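Fructokinase (PDB 3LJS) is a PfkB-family carbohydrate kinase that probably transfers a phosphate from ATP to fructose. Local coordinates at residues S128-C136 against L269-A279. Numbering follows the deposited sequence.
Sequences SDALIFHAC and LYTFAQQFDDA
Leu-131 and Ile-132 pack against helix 269-275 and the chain just after it. Strand 132-136 and helix 269-275 run antiparallel, at 169°, and their axes come within 10.3 Å. The backbones are nearest past the helix end, where the CA atoms of Leu-131 and Ala-279 are 6.5 Å apart. The contact is buried and apolar.

Leu-131 fills the bend where the chain leaves the helix. Its CG, anti to the backbone N (chi1 173°), carries both methyls toward the helix end. CD2 sits 3.8 Å from CA of Ala-273 and also nears the carbonyl O of Phe-276. CD1 packs on the backbone between Asp-278 and Ala-279, 3.7 Å from Ala-279 N. That carbonyl of Phe-276 accepts a hydrogen bond from Lys-5 NZ.

The strand is a central parallel strand of the large sheet in the ribokinase-like fold, between strands 6-10 and 162-166. Helix 262-275 packs against one face of this sheet. Leu-269 touches Ile-7 and Ser-164 on the flanking strands.

Ile-132 reaches the helix with CD1, its CG1 branch being extended (chi2 177°). CD1 lies 3.5 Å from the carbonyl O of Leu-269, one turn before Ala-273, and also touches CB of Phe-272. It meets the Phe-272 ring at its edge. The other branch, CG2, is 4.0 Å from CD2 of Leu-269.

The remaining methyl of Leu-269, CD1, is 3.7 Å from His-134 CB and approaches the imidazole obliquely. The His-134 side chain is about 7 Å from that of Lys-195, a residue that binds ATP, although no nucleotide is bound to this chain.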
loop_
_atom_site.group_PDB
_atom_site.type_symbol
_atom_site.label_atom_id
_atom_site.label_comp_id
_atom_site.label_asym_id
_atom_site.label_seq_id
_atom_site.Cartn_x
_atom_site.Cartn_y
_atom_site.Cartn_z
ATOM N N SER B 128 -17.607 30.125 -1.563
ATOM C CA SER B 128 -18.434 31.189 -2.129
ATOM C C SER B 128 -19.447 30.619 -3.113
ATOM O O SER B 128 -20.628 30.959 -3.062
ATOM C CB SER B 128 -17.570 32.228 -2.851
ATOM O OG SER B 128 -16.769 32.944 -1.931
ATOM N N ASP B 129 -18.980 29.745 -3.999
ATOM C CA ASP B 129 -19.839 29.138 -5.014
ATOM C C ASP B 129 -20.574 27.877 -4.561
ATOM O O ASP B 129 -21.403 27.351 -5.299
ATOM C CB ASP B 129 -19.023 28.791 -6.267
ATOM C CG ASP B 129 -18.211 29.967 -6.786
ATOM O OD1 ASP B 129 -18.763 31.087 -6.879
ATOM O OD2 ASP B 129 -17.019 29.767 -7.110
ATOM N N ALA B 130 -20.284 27.394 -3.357
ATOM C CA ALA B 130 -20.924 26.174 -2.877
ATOM C C ALA B 130 -22.332 26.327 -2.314
ATOM O O ALA B 130 -22.621 27.233 -1.533
ATOM C CB ALA B 130 -20.038 25.500 -1.837
ATOM N N LEU B 131 -23.208 25.418 -2.720
ATOM C CA LEU B 131 -24.573 25.396 -2.225
ATOM C C LEU B 131 -24.673 24.220 -1.252
ATOM O O LEU B 131 -25.532 24.200 -0.368
ATOM C CB LEU B 131 -25.564 25.207 -3.378
ATOM C CG LEU B 131 -27.037 25.007 -2.988
ATOM C CD1 LEU B 131 -27.505 26.144 -2.091
ATOM C CD2 LEU B 131 -27.888 24.930 -4.249
ATOM N N ILE B 132 -23.778 23.248 -1.422
ATOM C CA ILE B 132 -23.738 22.050 -0.576
ATOM C C ILE B 132 -22.295 21.652 -0.253
ATOM O O ILE B 132 -21.409 21.772 -1.100
ATOM C CB ILE B 132 -24.420 20.848 -1.282
ATOM C CG1 ILE B 132 -25.864 21.211 -1.640
ATOM C CG2 ILE B 132 -24.402 19.609 -0.372
ATOM C CD1 ILE B 132 -26.602 20.118 -2.393
ATOM N N PHE B 133 -22.067 21.201 0.981
ATOM C CA PHE B 133 -20.752 20.732 1.427
ATOM C C PHE B 133 -21.020 19.323 1.954
ATOM O O PHE B 133 -21.767 19.148 2.920
ATOM C CB PHE B 133 -20.214 21.613 2.564
ATOM C CG PHE B 133 -18.869 21.171 3.111
ATOM C CD1 PHE B 133 -17.686 21.675 2.581
ATOM C CD2 PHE B 133 -18.794 20.270 4.174
ATOM C CE1 PHE B 133 -16.443 21.296 3.099
ATOM C CE2 PHE B 133 -17.553 19.880 4.706
ATOM C CZ PHE B 133 -16.378 20.395 4.167
ATOM N N HIS B 134 -20.433 18.318 1.322
ATOM C CA HIS B 134 -20.654 16.939 1.750
ATOM C C HIS B 134 -19.399 16.294 2.311
ATOM O O HIS B 134 -18.327 16.402 1.722
ATOM C CB HIS B 134 -21.175 16.088 0.584
ATOM C CG HIS B 134 -21.480 14.672 0.971
ATOM N ND1 HIS B 134 -20.628 13.620 0.695
ATOM C CD2 HIS B 134 -22.509 14.148 1.671
ATOM C CE1 HIS B 134 -21.123 12.510 1.213
ATOM N NE2 HIS B 134 -22.264 12.801 1.811
ATOM N N ALA B 135 -19.543 15.614 3.447
ATOM C CA ALA B 135 -18.415 14.940 4.091
ATOM C C ALA B 135 -18.850 13.605 4.692
ATOM O O ALA B 135 -20.043 13.339 4.829
ATOM C CB ALA B 135 -17.822 15.832 5.178
ATOM N N CYS B 136 -17.869 12.774 5.042
ATOM C CA CYS B 136 -18.104 11.457 5.633
ATOM C C CYS B 136 -17.199 11.318 6.859
ATOM O O CYS B 136 -16.314 12.143 7.055
ATOM C CB CYS B 136 -17.798 10.363 4.606
ATOM S SG CYS B 136 -18.931 10.400 3.171
ATOM N N LEU B 269 -28.064 14.918 -3.608
ATOM C CA LEU B 269 -27.458 16.245 -3.591
ATOM C C LEU B 269 -27.588 16.923 -4.955
ATOM O O LEU B 269 -27.808 18.130 -5.035
ATOM C CB LEU B 269 -25.991 16.155 -3.162
ATOM C CG LEU B 269 -25.763 15.522 -1.775
ATOM C CD1 LEU B 269 -24.275 15.582 -1.419
ATOM C CD2 LEU B 269 -26.581 16.265 -0.721
ATOM N N TYR B 270 -27.458 16.142 -6.025
ATOM C CA TYR B 270 -27.599 16.684 -7.372
ATOM C C TYR B 270 -28.970 17.352 -7.509
ATOM O O TYR B 270 -29.077 18.474 -8.011
ATOM C CB TYR B 270 -27.486 15.575 -8.426
ATOM C CG TYR B 270 -28.017 15.991 -9.787
ATOM C CD1 TYR B 270 -27.248 16.766 -10.661
ATOM C CD2 TYR B 270 -29.317 15.667 -10.170
ATOM C CE1 TYR B 270 -27.772 17.214 -11.884
ATOM C CE2 TYR B 270 -29.849 16.107 -11.380
ATOM C CZ TYR B 270 -29.077 16.880 -12.231
ATOM O OH TYR B 270 -29.633 17.328 -13.413
ATOM N N THR B 271 -30.014 16.656 -7.066
ATOM C CA THR B 271 -31.368 17.189 -7.165
ATOM C C THR B 271 -31.555 18.429 -6.303
ATOM O O THR B 271 -32.201 19.391 -6.732
ATOM C CB THR B 271 -32.422 16.128 -6.785
ATOM O OG1 THR B 271 -32.235 14.960 -7.597
ATOM C CG2 THR B 271 -33.817 16.661 -7.043
ATOM N N PHE B 272 -30.988 18.414 -5.096
ATOM C CA PHE B 272 -31.073 19.556 -4.187
ATOM C C PHE B 272 -30.523 20.804 -4.881
ATOM O O PHE B 272 -31.151 21.864 -4.876
ATOM C CB PHE B 272 -30.228 19.336 -2.921
ATOM C CG PHE B 272 -30.825 18.388 -1.915
ATOM C CD1 PHE B 272 -32.109 17.876 -2.065
ATOM C CD2 PHE B 272 -30.087 18.014 -0.796
ATOM C CE1 PHE B 272 -32.647 17.005 -1.111
ATOM C CE2 PHE B 272 -30.614 17.148 0.160
ATOM C CZ PHE B 272 -31.894 16.642 0.003
ATOM N N ALA B 273 -29.336 20.668 -5.462
ATOM C CA ALA B 273 -28.675 21.779 -6.131
ATOM C C ALA B 273 -29.461 22.288 -7.331
ATOM O O ALA B 273 -29.426 23.479 -7.634
ATOM C CB ALA B 273 -27.268 21.370 -6.553
ATOM N N GLN B 274 -30.161 21.391 -8.021
ATOM C CA GLN B 274 -30.961 21.783 -9.177
ATOM C C GLN B 274 -32.234 22.527 -8.759
ATOM O O GLN B 274 -32.609 23.529 -9.366
ATOM C CB GLN B 274 -31.368 20.550 -9.998
ATOM C CG GLN B 274 -30.235 19.837 -10.737
ATOM C CD GLN B 274 -29.615 20.685 -11.845
ATOM O OE1 GLN B 274 -30.322 21.275 -12.662
ATOM N NE2 GLN B 274 -28.288 20.736 -11.880
ATOM N N GLN B 275 -32.885 22.038 -7.708
ATOM C CA GLN B 275 -34.144 22.612 -7.245
ATOM C C GLN B 275 -34.112 23.753 -6.229
ATOM O O GLN B 275 -35.026 24.577 -6.207
ATOM C CB GLN B 275 -35.033 21.487 -6.703
ATOM C CG GLN B 275 -35.240 20.351 -7.695
ATOM C CD GLN B 275 -36.160 19.275 -7.163
ATOM O OE1 GLN B 275 -35.996 18.803 -6.036
ATOM N NE2 GLN B 275 -37.135 18.875 -7.976
ATOM N N PHE B 276 -33.085 23.812 -5.387
ATOM C CA PHE B 276 -33.015 24.869 -4.375
ATOM C C PHE B 276 -32.378 26.165 -4.877
ATOM O O PHE B 276 -31.328 26.136 -5.517
ATOM C CB PHE B 276 -32.226 24.392 -3.150
ATOM C CG PHE B 276 -32.788 23.165 -2.481
ATOM C CD1 PHE B 276 -34.096 22.751 -2.712
ATOM C CD2 PHE B 276 -32.008 22.440 -1.580
ATOM C CE1 PHE B 276 -34.618 21.637 -2.054
ATOM C CE2 PHE B 276 -32.520 21.327 -0.916
ATOM C CZ PHE B 276 -33.826 20.924 -1.152
ATOM N N ASP B 277 -33.009 27.303 -4.586
ATOM C CA ASP B 277 -32.445 28.592 -4.998
ATOM C C ASP B 277 -31.292 28.893 -4.059
ATOM O O ASP B 277 -30.292 29.491 -4.451
ATOM C CB ASP B 277 -33.460 29.736 -4.869
ATOM C CG ASP B 277 -34.648 29.583 -5.793
ATOM O OD1 ASP B 277 -34.464 29.101 -6.932
ATOM O OD2 ASP B 277 -35.766 29.965 -5.379
ATOM N N ASP B 278 -31.452 28.481 -2.807
ATOM C CA ASP B 278 -30.444 28.704 -1.785
ATOM C C ASP B 278 -30.590 27.690 -0.654
ATOM O O ASP B 278 -31.476 26.833 -0.678
ATOM C CB ASP B 278 -30.562 30.124 -1.218
ATOM C CG ASP B 278 -31.985 30.472 -0.786
ATOM O OD1 ASP B 278 -32.701 29.588 -0.266
ATOM O OD2 ASP B 278 -32.383 31.646 -0.953
ATOM N N ALA B 279 -29.719 27.808 0.341
ATOM C CA ALA B 279 -29.719 26.904 1.481
ATOM C C ALA B 279 -31.032 26.918 2.250
ATOM O O ALA B 279 -31.484 25.882 2.741
ATOM C CB ALA B 279 -28.570 27.257 2.420
#